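Local atomic coordinates of phosphoribosylformylglycinamidine cyclo-ligase (Thermus thermophilus HB8, PDB entry 5AVM), a protein that probably catalyses the ATP-dependent ring closure of formylglycinamidine ribonucleotide to 5-aminoimidazole ribonucleotide in de novo purine synthesis. Residues N188-S191 against L192-K195; L213-A216 against L217-H221; P250-L253 against P254-L257; F276-L279 against Q280-G283; G283-E287 against E288-R292. All coordinates share one frame; numbering follows the deposited sequence.

Overall arrangement
All five contacts are local ones, between neighbouring turns or caps in the C-terminal family region. Contacts 1, 2 and 4 lie on helices 190-196, 213-218 and 275-283, which pack together through Ile193, Leu217 and Leu279. Contact 5 shares Gly283 with contact 4 and meets Leu192 of contact 1 through Ile285. Contact 3 stands apart and touches only contact 5, where Pro250 meets Tyr291. Each contact is partly buried, mixing buried apolar side chains with exposed ones. Contact 1 binds a sulfate at a helix start. In contacts 2 and 3 an arginine folds back near a helix end, with a direct salt bridge across contact 3. Contact 4 is regular helix. Contact 5 joins a Schellman motif to a proline N-cap.

Contact 1 of 5, residues N188-S191 against L192-K195; sequences NGYS and LIRK. With SO4 (sulfate ion), chain L.
Ile193 N donates to Gly189 O at 3.1 Å, which closes the first turn of helix 190-196. The bond is nearly straight. Arg194 N makes the next bond, to Tyr190 O at 3.0 Å. A bound sulfate, probably from the crystallisation liquor, sits before this turn. Gly189 N gives its hydrogen to sulfate O4 at 3.0 Å, and Tyr190 N gives its own to sulfate O3 at 3.1 Å. The arrangement is an anion held at a helix N-terminus. Gly189 is the N-cap residue, with a positive phi of 88°. The helix dipole would be expected to help hold the negative charge there.

Beyond the polar atoms, the main side-chain contact is a CH-pi interaction. Ile193 CD1 lies over the centre of the Tyr190 ring, 3.8 Å from its centroid and 8° off the normal. The two side chains run side by side and point the same way. In both, the first branch stands beside the backbone N (chi1 -80° for Tyr190, and CG1 of Ile193 likewise), and this brings the ring face and the methyl together. Tyr190 OH bonds to Leu217 O and Lys66 NZ. With an alanine here, Ile193 CD1 would probably lose the ring it lies on, and Leu217 O its hydroxyl partner. Arg194 CG lies 3.1 Å from Tyr190 O, and the arginine's NE forms a salt bridge with Glu72. Leu192 packs on Glu289 and Val293 of helix 287-293.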
loop_
_atom_site.group_PDB
_atom_site.type_symbol
_atom_site.label_atom_id
_atom_site.label_comp_id
_atom_site.label_asym_id
_atom_site.label_seq_id
_atom_site.Cartn_x
_atom_site.Cartn_y
_atom_site.Cartn_z
ATOM N N ASN B 188 1.583 -17.471 1.048
ATOM C CA ASN B 188 1.504 -17.628 -0.393
ATOM C C ASN B 188 0.997 -19.030 -0.710
ATOM O O ASN B 188 1.347 -19.988 -0.020
ATOM C CB ASN B 188 2.871 -17.388 -1.045
ATOM C CG ASN B 188 3.176 -15.906 -1.244
ATOM O OD1 ASN B 188 2.632 -15.261 -2.144
ATOM N ND2 ASN B 188 4.043 -15.361 -0.399
ATOM N N GLY B 189 0.154 -19.134 -1.738
ATOM C CA GLY B 189 -0.384 -20.419 -2.150
ATOM C C GLY B 189 -1.661 -20.826 -1.443
ATOM O O GLY B 189 -2.095 -21.973 -1.539
ATOM N N TYR B 190 -2.281 -19.896 -0.732
ATOM C CA TYR B 190 -3.495 -20.235 -0.034
ATOM C C TYR B 190 -4.709 -20.374 -0.932
ATOM O O TYR B 190 -5.800 -20.689 -0.457
ATOM C CB TYR B 190 -3.766 -19.234 1.081
ATOM C CG TYR B 190 -2.947 -19.523 2.316
ATOM C CD1 TYR B 190 -1.580 -19.229 2.359
ATOM C CD2 TYR B 190 -3.530 -20.120 3.433
ATOM C CE1 TYR B 190 -0.817 -19.525 3.485
ATOM C CE2 TYR B 190 -2.776 -20.419 4.562
ATOM C CZ TYR B 190 -1.422 -20.117 4.579
ATOM O OH TYR B 190 -0.686 -20.390 5.705
ATOM N N SER B 191 -4.534 -20.140 -2.227
ATOM C CA SER B 191 -5.644 -20.297 -3.157
ATOM C C SER B 191 -5.711 -21.790 -3.485
ATOM O O SER B 191 -6.794 -22.383 -3.587
ATOM C CB SER B 191 -5.401 -19.500 -4.432
ATOM O OG SER B 191 -6.456 -19.733 -5.348
ATOM N N LEU B 192 -4.535 -22.388 -3.655
ATOM C CA LEU B 192 -4.434 -23.810 -3.937
ATOM C C LEU B 192 -4.944 -24.506 -2.684
ATOM O O LEU B 192 -5.758 -25.426 -2.762
ATOM C CB LEU B 192 -2.972 -24.192 -4.226
ATOM C CG LEU B 192 -2.629 -25.642 -4.596
ATOM C CD1 LEU B 192 -3.722 -26.247 -5.470
ATOM C CD2 LEU B 192 -1.297 -25.678 -5.323
ATOM N N ILE B 193 -4.480 -24.027 -1.531
ATOM C CA ILE B 193 -4.868 -24.569 -0.228
ATOM C C ILE B 193 -6.379 -24.574 0.014
ATOM O O ILE B 193 -6.942 -25.600 0.387
ATOM C CB ILE B 193 -4.183 -23.781 0.921
ATOM C CG1 ILE B 193 -2.699 -24.141 0.984
ATOM C CG2 ILE B 193 -4.862 -24.068 2.240
ATOM C CD1 ILE B 193 -1.885 -23.236 1.885
ATOM N N ARG B 194 -7.037 -23.437 -0.187
ATOM C CA ARG B 194 -8.476 -23.357 0.043
ATOM C C ARG B 194 -9.251 -24.326 -0.840
ATOM O O ARG B 194 -10.327 -24.797 -0.462
ATOM C CB ARG B 194 -8.977 -21.922 -0.159
ATOM C CG ARG B 194 -8.514 -20.943 0.928
ATOM C CD ARG B 194 -9.194 -19.586 0.792
ATOM N NE ARG B 194 -10.635 -19.654 1.044
ATOM C CZ ARG B 194 -11.564 -19.186 0.213
ATOM N NH1 ARG B 194 -11.209 -18.614 -0.932
ATOM N NH2 ARG B 194 -12.849 -19.287 0.524
ATOM N N LYS B 195 -8.699 -24.629 -2.010
ATOM C CA LYS B 195 -9.327 -25.574 -2.926
ATOM C C LYS B 195 -9.114 -26.998 -2.422
ATOM O O LYS B 195 -10.046 -27.802 -2.383
ATOM C CB LYS B 195 -8.725 -25.458 -4.324
ATOM C CG LYS B 195 -8.932 -26.711 -5.177
ATOM C CD LYS B 195 -8.272 -26.597 -6.544
ATOM C CE LYS B 195 -8.239 -27.946 -7.257
ATOM N NZ LYS B 195 -7.356 -28.935 -6.561
HETATM S S SO4 L . -2.232 -16.446 -2.485
HETATM O O1 SO4 L . -3.525 -17.014 -2.896
HETATM O O2 SO4 L . -2.283 -14.966 -2.576
HETATM O O3 SO4 L . -1.939 -16.842 -1.096
HETATM O O4 SO4 L . -1.171 -16.966 -3.369
#

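Contact 2 of 5, residues L213-A216 against L217-H221; sequences LKEA and LLRPH
Leu217 N bonds to Leu213 O at 2.7 Å, and Leu218 N bonds to Lys214 O at 2.9 Å. Together they satisfy the carbonyls of Leu213 and Lys214. Ala216 O takes a hydrogen from a water at 2.8 Å. The same water also accepts a weak bond from Arg219 NH1 at 3.3 Å, so it bridges the carbonyl and the guanidinium. Arg219 O has its own donor, Lys66 NZ.

The contact is the C-terminal turn of a short helix, where the chain leaves for the extended residues Arg219 to His221. Arg219 folds back over this end. Its CG is anti to the backbone N (chi1 177°) and the chain bends at chi3, which turns the guanidinium towards the helix. Glu215 O lies over the centre of one face of the Arg219 guanidinium, about 4.1 Å from its plane. Glu215 OE1 is 4.4 Å from Arg219 NH2 and well out of the guanidinium plane, so no N-H points at it and the attraction is one of charge alone. The salt bridge of NH2 is instead with Glu211.

Leu218 CD1 meets Lys214 CG at 3.9 Å, and the two chains cross obliquely. Leu217 CB rests 3.1 Å from Leu213 O. The Leu217 side chain packs on Val275 of helix 275-283 and on Leu69 of helix 66-72. Leu218 packs on Ala70 of the latter helix.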
loop_
_atom_site.group_PDB
_atom_site.type_symbol
_atom_site.label_atom_id
_atom_site.label_comp_id
_atom_site.label_asym_id
_atom_site.label_seq_id
_atom_site.Cartn_x
_atom_site.Cartn_y
_atom_site.Cartn_z
ATOM N N LEU B 213 -6.023 -28.668 10.841
ATOM C CA LEU B 213 -5.742 -27.887 9.648
ATOM C C LEU B 213 -5.743 -26.403 10.013
ATOM O O LEU B 213 -4.844 -25.656 9.630
ATOM C CB LEU B 213 -6.788 -28.163 8.566
ATOM C CG LEU B 213 -6.548 -29.422 7.739
ATOM C CD1 LEU B 213 -7.725 -29.663 6.810
ATOM C CD2 LEU B 213 -5.261 -29.263 6.950
ATOM N N LYS B 214 -6.758 -25.982 10.762
ATOM C CA LYS B 214 -6.872 -24.589 11.185
ATOM C C LYS B 214 -5.540 -24.114 11.781
ATOM O O LYS B 214 -4.947 -23.135 11.324
ATOM C CB LYS B 214 -7.982 -24.455 12.235
ATOM C CG LYS B 214 -8.233 -23.034 12.729
ATOM C CD LYS B 214 -8.976 -23.029 14.071
ATOM C CE LYS B 214 -10.289 -23.811 14.019
ATOM N NZ LYS B 214 -10.972 -23.846 15.338
ATOM N N GLU B 215 -5.076 -24.834 12.798
ATOM C CA GLU B 215 -3.837 -24.510 13.485
ATOM C C GLU B 215 -2.593 -24.536 12.608
ATOM O O GLU B 215 -1.739 -23.652 12.705
ATOM C CB GLU B 215 -3.650 -25.454 14.672
ATOM C CG GLU B 215 -4.486 -25.073 15.867
ATOM C CD GLU B 215 -4.182 -23.665 16.328
ATOM O OE1 GLU B 215 -3.029 -23.410 16.734
ATOM O OE2 GLU B 215 -5.092 -22.811 16.275
ATOM N N ALA B 216 -2.493 -25.545 11.753
ATOM C CA ALA B 216 -1.334 -25.684 10.887
ATOM C C ALA B 216 -1.332 -24.760 9.677
ATOM O O ALA B 216 -0.266 -24.386 9.186
ATOM C CB ALA B 216 -1.211 -27.129 10.433
ATOM N N LEU B 217 -2.518 -24.387 9.203
ATOM C CA LEU B 217 -2.647 -23.526 8.026
ATOM C C LEU B 217 -2.706 -22.037 8.345
ATOM O O LEU B 217 -2.417 -21.202 7.484
ATOM C CB LEU B 217 -3.893 -23.921 7.233
ATOM C CG LEU B 217 -3.725 -24.482 5.820
ATOM C CD1 LEU B 217 -2.729 -25.617 5.808
ATOM C CD2 LEU B 217 -5.084 -24.956 5.325
ATOM N N LEU B 218 -3.085 -21.713 9.579
ATOM C CA LEU B 218 -3.187 -20.323 10.012
ATOM C C LEU B 218 -1.998 -19.841 10.847
ATOM O O LEU B 218 -1.951 -18.676 11.251
ATOM C CB LEU B 218 -4.498 -20.096 10.777
ATOM C CG LEU B 218 -5.759 -20.155 9.904
ATOM C CD1 LEU B 218 -6.987 -19.857 10.747
ATOM C CD2 LEU B 218 -5.644 -19.150 8.770
ATOM N N ARG B 219 -1.040 -20.730 11.104
ATOM C CA ARG B 219 0.153 -20.352 11.854
ATOM C C ARG B 219 0.760 -19.175 11.094
ATOM O O ARG B 219 1.059 -19.276 9.897
ATOM C CB ARG B 219 1.149 -21.513 11.918
ATOM C CG ARG B 219 2.450 -21.177 12.627
ATOM C CD ARG B 219 3.049 -22.419 13.261
ATOM N NE ARG B 219 2.243 -22.898 14.392
ATOM C CZ ARG B 219 1.857 -24.162 14.555
ATOM N NH1 ARG B 219 2.199 -25.085 13.660
ATOM N NH2 ARG B 219 1.132 -24.503 15.612
ATOM N N PRO B 220 0.941 -18.038 11.779
ATOM C CA PRO B 220 1.503 -16.834 11.165
ATOM C C PRO B 220 2.809 -16.980 10.380
ATOM O O PRO B 220 3.628 -17.861 10.647
ATOM C CB PRO B 220 1.654 -15.885 12.354
ATOM C CG PRO B 220 0.531 -16.305 13.262
ATOM C CD PRO B 220 0.624 -17.806 13.201
ATOM N N HIS B 221 2.976 -16.100 9.397
ATOM C CA HIS B 221 4.182 -16.039 8.578
ATOM C C HIS B 221 5.306 -15.769 9.592
ATOM O O HIS B 221 5.171 -14.898 10.448
ATOM C CB HIS B 221 4.052 -14.873 7.594
ATOM C CG HIS B 221 5.122 -14.824 6.547
ATOM N ND1 HIS B 221 4.855 -14.990 5.205
ATOM C CD2 HIS B 221 6.457 -14.624 6.642
ATOM C CE1 HIS B 221 5.979 -14.895 4.518
ATOM N NE2 HIS B 221 6.966 -14.673 5.367
HETATM O O HOH W 1 2.286 -24.750 10.395
#

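Contact 3 of 5, residues P250-L253 against P254-L257; sequences PENL and PRAL
Pro254 CD presses on Pro250 O at 2.9 Å, at the C-terminal end of helix 248-252. Proline has no N-H to give, so the usual bond from this position to Pro250 O is absent. Pro254 CD is also tight against Leu253 CB at 3.3 Å. Arg255 comes next. Arg255 N makes a weak bond to Asn252 O at 3.4 Å. The arginine chain bends at chi2 (-92°) and runs back along the helix. Arg255 NH2 forms a salt bridge with Glu251 OE2; the modelled 2.5 Å is short, and its exact length is doubtful. OE2 meets the guanidinium at its edge, and the carboxylate and guanidinium planes are 22° apart. Glu251 reaches this point by an extended chain. If an alanine stood here, the Arg255 guanidinium would probably lose its charged mate and be freer to turn. Asn252 lies beside the arginine, its amide steeply inclined to the guanidinium, while its ND2 binds Gly248 O and Gly246 O. Leu253 and Ala256 face strand 240-243, and Leu253 also packs on Val330. Ala256 N bonds to Leu253 O at 2.9 Å. Leu257 CG lies 3.6 Å from Leu253 O.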
loop_
_atom_site.group_PDB
_atom_site.type_symbol
_atom_site.label_atom_id
_atom_site.label_comp_id
_atom_site.label_asym_id
_atom_site.label_seq_id
_atom_site.Cartn_x
_atom_site.Cartn_y
_atom_site.Cartn_z
ATOM N N PRO B 250 11.866 -21.703 -6.672
ATOM C CA PRO B 250 12.222 -21.495 -8.083
ATOM C C PRO B 250 12.221 -20.057 -8.584
ATOM O O PRO B 250 13.144 -19.634 -9.279
ATOM C CB PRO B 250 11.201 -22.349 -8.825
ATOM C CG PRO B 250 11.001 -23.488 -7.892
ATOM C CD PRO B 250 10.871 -22.785 -6.556
ATOM N N GLU B 251 11.183 -19.310 -8.239
ATOM C CA GLU B 251 11.080 -17.928 -8.682
ATOM C C GLU B 251 11.942 -16.979 -7.865
ATOM O O GLU B 251 12.725 -16.203 -8.409
ATOM C CB GLU B 251 9.630 -17.463 -8.601
ATOM C CG GLU B 251 9.446 -16.001 -8.940
ATOM C CD GLU B 251 8.097 -15.483 -8.516
ATOM O OE1 GLU B 251 7.070 -15.980 -9.040
ATOM O OE2 GLU B 251 8.066 -14.580 -7.648
ATOM N N ASN B 252 11.798 -17.063 -6.550
ATOM C CA ASN B 252 12.503 -16.190 -5.626
ATOM C C ASN B 252 14.011 -16.316 -5.452
ATOM O O ASN B 252 14.690 -15.306 -5.263
ATOM C CB ASN B 252 11.813 -16.277 -4.274
ATOM C CG ASN B 252 10.379 -15.831 -4.347
ATOM O OD1 ASN B 252 10.103 -14.656 -4.552
ATOM N ND2 ASN B 252 9.456 -16.766 -4.210
ATOM N N LEU B 253 14.554 -17.523 -5.506
ATOM C CA LEU B 253 15.993 -17.651 -5.320
ATOM C C LEU B 253 16.804 -17.030 -6.459
ATOM O O LEU B 253 17.718 -16.251 -6.216
ATOM C CB LEU B 253 16.405 -19.121 -5.141
ATOM C CG LEU B 253 17.243 -19.470 -3.896
ATOM C CD1 LEU B 253 17.915 -20.808 -4.137
ATOM C CD2 LEU B 253 18.309 -18.409 -3.599
ATOM N N PRO B 254 16.483 -17.367 -7.717
ATOM C CA PRO B 254 17.240 -16.794 -8.837
ATOM C C PRO B 254 17.386 -15.269 -8.824
ATOM O O PRO B 254 18.282 -14.724 -9.473
ATOM C CB PRO B 254 16.473 -17.299 -10.055
ATOM C CG PRO B 254 16.028 -18.657 -9.604
ATOM C CD PRO B 254 15.531 -18.386 -8.196
ATOM N N ARG B 255 16.512 -14.588 -8.084
ATOM C CA ARG B 255 16.539 -13.123 -7.991
ATOM C C ARG B 255 17.767 -12.629 -7.227
ATOM O O ARG B 255 18.341 -11.588 -7.561
ATOM C CB ARG B 255 15.294 -12.611 -7.270
ATOM C CG ARG B 255 14.004 -13.245 -7.708
ATOM C CD ARG B 255 13.312 -12.480 -8.806
ATOM N NE ARG B 255 11.885 -12.772 -8.762
ATOM C CZ ARG B 255 11.085 -12.403 -7.764
ATOM N NH1 ARG B 255 11.575 -11.715 -6.737
ATOM N NH2 ARG B 255 9.802 -12.739 -7.779
ATOM N N ALA B 256 18.146 -13.382 -6.194
ATOM C CA ALA B 256 19.287 -13.056 -5.348
ATOM C C ALA B 256 20.593 -13.538 -5.966
ATOM O O ALA B 256 21.651 -13.423 -5.352
ATOM C CB ALA B 256 19.107 -13.685 -3.969
ATOM N N LEU B 257 20.518 -14.076 -7.179
ATOM C CA LEU B 257 21.704 -14.585 -7.857
ATOM C C LEU B 257 22.023 -13.843 -9.151
ATOM O O LEU B 257 21.145 -13.600 -9.984
ATOM C CB LEU B 257 21.540 -16.079 -8.151
ATOM C CG LEU B 257 21.208 -16.976 -6.957
ATOM C CD1 LEU B 257 21.025 -18.390 -7.455
ATOM C CD2 LEU B 257 22.308 -16.918 -5.911
#

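Contact 4 of 5, residues F276-L279 against Q280-G283; sequences FPYL and QRLG
Residues 276-279 and 280-283 are successive turns of helix 275-283, held by regular i to i+4 hydrogen bonds. Gln280 N meets Phe276 O at 2.8 Å, almost perfectly straight at 177°. Arg281 N to Pro277 O, Leu282 N to Tyr278 O and Gly283 N to Leu279 O follow in order, at 2.8, 2.9 and 2.7 Å. Pro277 has no N-H to give, but its carbonyl still takes part.

Side-chain contacts across the turn are light. Gln280 CG is anti to the backbone N (chi1 171°), which carries the extended chain alongside Pro277. Gln280 OE1 lies 3.4 Å from Pro277 CA and 3.8 Å from Pro277 CB. NE2 makes a weak bond to Ile285 O in the following loop. Arg281 bends at chi3 and brings NH1 to the edge of the Tyr278 ring, 4.4 Å from CD1. NH1 has its salt bridge with Glu208, on which Tyr278 also packs. Leu282 CB sits against Tyr278 O at 3.4 Å.

Leu279 packs on Ile193 and Leu282 on Val196, both in helix 190-196. Tyr278 lies against Leu213 of helix 213-218. Phe276 turns away to Asn295 and Met296, in the loop between helix 287-293 and strand 298-304.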
loop_
_atom_site.group_PDB
_atom_site.type_symbol
_atom_site.label_atom_id
_atom_site.label_comp_id
_atom_site.label_asym_id
_atom_site.label_seq_id
_atom_site.Cartn_x
_atom_site.Cartn_y
_atom_site.Cartn_z
ATOM N N PHE B 276 2.512 -29.681 4.311
ATOM C CA PHE B 276 2.726 -29.656 2.865
ATOM C C PHE B 276 2.434 -30.974 2.144
ATOM O O PHE B 276 1.537 -31.035 1.299
ATOM C CB PHE B 276 4.150 -29.198 2.540
ATOM C CG PHE B 276 4.393 -27.744 2.819
ATOM C CD1 PHE B 276 3.595 -26.767 2.231
ATOM C CD2 PHE B 276 5.411 -27.347 3.682
ATOM C CE1 PHE B 276 3.808 -25.414 2.502
ATOM C CE2 PHE B 276 5.632 -25.997 3.958
ATOM C CZ PHE B 276 4.830 -25.032 3.369
ATOM N N PRO B 277 3.186 -32.048 2.455
ATOM C CA PRO B 277 2.920 -33.317 1.772
ATOM C C PRO B 277 1.492 -33.792 2.001
ATOM O O PRO B 277 0.947 -34.556 1.207
ATOM C CB PRO B 277 3.964 -34.253 2.371
ATOM C CG PRO B 277 4.175 -33.694 3.748
ATOM C CD PRO B 277 4.226 -32.218 3.488
ATOM N N TYR B 278 0.894 -33.324 3.093
ATOM C CA TYR B 278 -0.480 -33.666 3.432
ATOM C C TYR B 278 -1.397 -33.011 2.402
ATOM O O TYR B 278 -2.244 -33.665 1.799
ATOM C CB TYR B 278 -0.825 -33.153 4.829
ATOM C CG TYR B 278 -2.252 -33.434 5.210
ATOM C CD1 TYR B 278 -2.708 -34.744 5.348
ATOM C CD2 TYR B 278 -3.167 -32.395 5.373
ATOM C CE1 TYR B 278 -4.042 -35.013 5.630
ATOM C CE2 TYR B 278 -4.503 -32.653 5.655
ATOM C CZ TYR B 278 -4.933 -33.961 5.778
ATOM O OH TYR B 278 -6.257 -34.222 6.027
ATOM N N LEU B 279 -1.225 -31.708 2.204
ATOM C CA LEU B 279 -2.022 -30.977 1.230
ATOM C C LEU B 279 -1.792 -31.642 -0.122
ATOM O O LEU B 279 -2.730 -31.975 -0.840
ATOM C CB LEU B 279 -1.567 -29.516 1.176
ATOM C CG LEU B 279 -1.712 -28.722 2.473
ATOM C CD1 LEU B 279 -1.024 -27.376 2.341
ATOM C CD2 LEU B 279 -3.186 -28.563 2.796
ATOM N N GLN B 280 -0.523 -31.829 -0.450
ATOM C CA GLN B 280 -0.111 -32.458 -1.694
ATOM C C GLN B 280 -0.900 -33.743 -1.946
ATOM O O GLN B 280 -1.514 -33.910 -3.000
ATOM C CB GLN B 280 1.387 -32.755 -1.616
ATOM C CG GLN B 280 1.962 -33.599 -2.727
ATOM C CD GLN B 280 3.460 -33.776 -2.565
ATOM O OE1 GLN B 280 3.957 -33.947 -1.451
ATOM N NE2 GLN B 280 4.186 -33.743 -3.675
ATOM N N ARG B 281 -0.889 -34.644 -0.968
ATOM C CA ARG B 281 -1.598 -35.916 -1.075
ATOM C C ARG B 281 -3.107 -35.728 -1.222
ATOM O O ARG B 281 -3.733 -36.343 -2.088
ATOM C CB ARG B 281 -1.320 -36.778 0.158
ATOM C CG ARG B 281 -0.445 -38.003 -0.079
ATOM C CD ARG B 281 -0.345 -38.822 1.203
ATOM N NE ARG B 281 -1.673 -39.126 1.727
ATOM C CZ ARG B 281 -2.017 -39.027 3.008
ATOM N NH1 ARG B 281 -1.121 -38.632 3.909
ATOM N NH2 ARG B 281 -3.266 -39.306 3.384
ATOM N N LEU B 282 -3.684 -34.882 -0.367
ATOM C CA LEU B 282 -5.122 -34.610 -0.375
ATOM C C LEU B 282 -5.562 -34.009 -1.699
ATOM O O LEU B 282 -6.583 -34.405 -2.267
ATOM C CB LEU B 282 -5.486 -33.658 0.765
ATOM C CG LEU B 282 -6.962 -33.299 0.950
ATOM C CD1 LEU B 282 -7.741 -34.517 1.410
ATOM C CD2 LEU B 282 -7.088 -32.184 1.972
ATOM N N GLY B 283 -4.782 -33.048 -2.184
ATOM C CA GLY B 283 -5.101 -32.400 -3.440
ATOM C C GLY B 283 -4.434 -33.099 -4.605
ATOM O O GLY B 283 -4.579 -32.678 -5.753
#

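Contact 5 of 5, residues G283-E287 against E288-R292; sequences GGIPE and EEMYR
Ile285 CG2 and Met290 SD meet at 3.3 Å, a close contact between a loop residue and the first turn of helix 287-293. The loop opens with a Schellman motif. Gly284, at positive phi, is its C-prime residue, and Ile285 N and Gly284 N turn back to Gln280 O and Arg281 O. Two residues later Pro286 is the N-cap of the next helix, so the segment is a tight link between two helices. Pro286 O accepts from Met290 N at 2.9 Å, and more weakly from Glu289 N. Met290 also bends at chi2 and chi3, which folds SD back onto the isoleucine. Glu289 crosses Ile285 at about a right angle, and Glu289 CG lies 3.5 Å from Ile285 CG2. Glu289 OE1 lies 3.1 Å from Pro286 CD, while OE2 faces Arg292 NH2 in a long salt bridge. Ile285 also packs on Leu192 and Val196. Tyr291 N bonds to Glu287 O at 3.2 Å. Glu287 OE1 forms a salt bridge with Arg267. The carboxylate stands nearly perpendicular to the Tyr291 ring. A water joins the two residues, 3.3 Å from Glu287 OE1 and 2.9 Å from Tyr291 OH.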
loop_
_atom_site.group_PDB
_atom_site.type_symbol
_atom_site.label_atom_id
_atom_site.label_comp_id
_atom_site.label_asym_id
_atom_site.label_seq_id
_atom_site.Cartn_x
_atom_site.Cartn_y
_atom_site.Cartn_z
ATOM N N GLY B 283 -4.782 -33.048 -2.184
ATOM C CA GLY B 283 -5.101 -32.400 -3.440
ATOM C C GLY B 283 -4.434 -33.099 -4.605
ATOM O O GLY B 283 -4.579 -32.678 -5.753
ATOM N N GLY B 284 -3.706 -34.173 -4.312
ATOM C CA GLY B 284 -3.018 -34.905 -5.357
ATOM C C GLY B 284 -2.206 -33.926 -6.173
ATOM O O GLY B 284 -2.253 -33.925 -7.403
ATOM N N ILE B 285 -1.460 -33.084 -5.470
ATOM C CA ILE B 285 -0.638 -32.057 -6.096
ATOM C C ILE B 285 0.764 -32.569 -6.416
ATOM O O ILE B 285 1.471 -33.068 -5.537
ATOM C CB ILE B 285 -0.542 -30.821 -5.169
ATOM C CG1 ILE B 285 -1.951 -30.300 -4.870
ATOM C CG2 ILE B 285 0.303 -29.742 -5.814
ATOM C CD1 ILE B 285 -2.026 -29.373 -3.688
ATOM N N PRO B 286 1.173 -32.466 -7.691
ATOM C CA PRO B 286 2.495 -32.911 -8.151
ATOM C C PRO B 286 3.627 -32.153 -7.446
ATOM O O PRO B 286 3.445 -31.010 -7.023
ATOM C CB PRO B 286 2.456 -32.616 -9.651
ATOM C CG PRO B 286 0.996 -32.752 -9.986
ATOM C CD PRO B 286 0.336 -32.046 -8.829
ATOM N N GLU B 287 4.791 -32.786 -7.328
ATOM C CA GLU B 287 5.937 -32.159 -6.671
ATOM C C GLU B 287 6.402 -30.904 -7.415
ATOM O O GLU B 287 6.676 -29.880 -6.795
ATOM C CB GLU B 287 7.109 -33.143 -6.573
ATOM C CG GLU B 287 8.101 -32.809 -5.465
ATOM C CD GLU B 287 9.523 -33.236 -5.779
ATOM O OE1 GLU B 287 10.356 -33.236 -4.850
ATOM O OE2 GLU B 287 9.820 -33.557 -6.947
ATOM N N GLU B 288 6.494 -30.993 -8.742
ATOM C CA GLU B 288 6.927 -29.869 -9.577
ATOM C C GLU B 288 6.071 -28.636 -9.313
ATOM O O GLU B 288 6.524 -27.500 -9.458
ATOM C CB GLU B 288 6.838 -30.247 -11.060
ATOM C CG GLU B 288 7.792 -31.358 -11.489
ATOM C CD GLU B 288 9.243 -30.903 -11.558
ATOM O OE1 GLU B 288 9.775 -30.414 -10.534
ATOM O OE2 GLU B 288 9.855 -31.037 -12.640
ATOM N N GLU B 289 4.826 -28.881 -8.927
ATOM C CA GLU B 289 3.880 -27.820 -8.624
ATOM C C GLU B 289 3.955 -27.400 -7.160
ATOM O O GLU B 289 3.664 -26.257 -6.824
ATOM C CB GLU B 289 2.466 -28.286 -8.968
ATOM C CG GLU B 289 1.365 -27.531 -8.262
ATOM C CD GLU B 289 0.012 -27.847 -8.848
ATOM O OE1 GLU B 289 -0.236 -29.035 -9.153
ATOM O OE2 GLU B 289 -0.800 -26.909 -8.998
ATOM N N MET B 290 4.341 -28.325 -6.289
ATOM C CA MET B 290 4.460 -28.018 -4.868
ATOM C C MET B 290 5.540 -26.969 -4.614
ATOM O O MET B 290 5.355 -26.063 -3.795
ATOM C CB MET B 290 4.791 -29.282 -4.067
ATOM C CG MET B 290 3.612 -30.206 -3.837
ATOM S SD MET B 290 2.197 -29.372 -3.107
ATOM C CE MET B 290 2.590 -29.433 -1.371
ATOM N N TYR B 291 6.665 -27.097 -5.314
ATOM C CA TYR B 291 7.776 -26.165 -5.158
ATOM C C TYR B 291 7.571 -24.868 -5.920
ATOM O O TYR B 291 8.313 -23.908 -5.744
ATOM C CB TYR B 291 9.088 -26.813 -5.604
ATOM C CG TYR B 291 9.640 -27.785 -4.592
ATOM C CD1 TYR B 291 9.047 -29.026 -4.402
ATOM C CD2 TYR B 291 10.707 -27.433 -3.769
ATOM C CE1 TYR B 291 9.495 -29.895 -3.413
ATOM C CE2 TYR B 291 11.162 -28.295 -2.776
ATOM C CZ TYR B 291 10.547 -29.525 -2.603
ATOM O OH TYR B 291 10.967 -30.383 -1.609
ATOM N N ARG B 292 6.542 -24.847 -6.752
ATOM C CA ARG B 292 6.223 -23.686 -7.566
ATOM C C ARG B 292 5.187 -22.823 -6.856
ATOM O O ARG B 292 5.041 -21.639 -7.155
ATOM C CB ARG B 292 5.671 -24.172 -8.902
ATOM C CG ARG B 292 5.719 -23.195 -10.043
ATOM C CD ARG B 292 5.037 -23.830 -11.237
ATOM N NE ARG B 292 3.633 -24.096 -10.936
ATOM C CZ ARG B 292 2.977 -25.187 -11.311
ATOM N NH1 ARG B 292 3.596 -26.132 -12.009
ATOM N NH2 ARG B 292 1.701 -25.334 -10.978
HETATM O O HOH W 2 9.026 -32.534 -1.943
#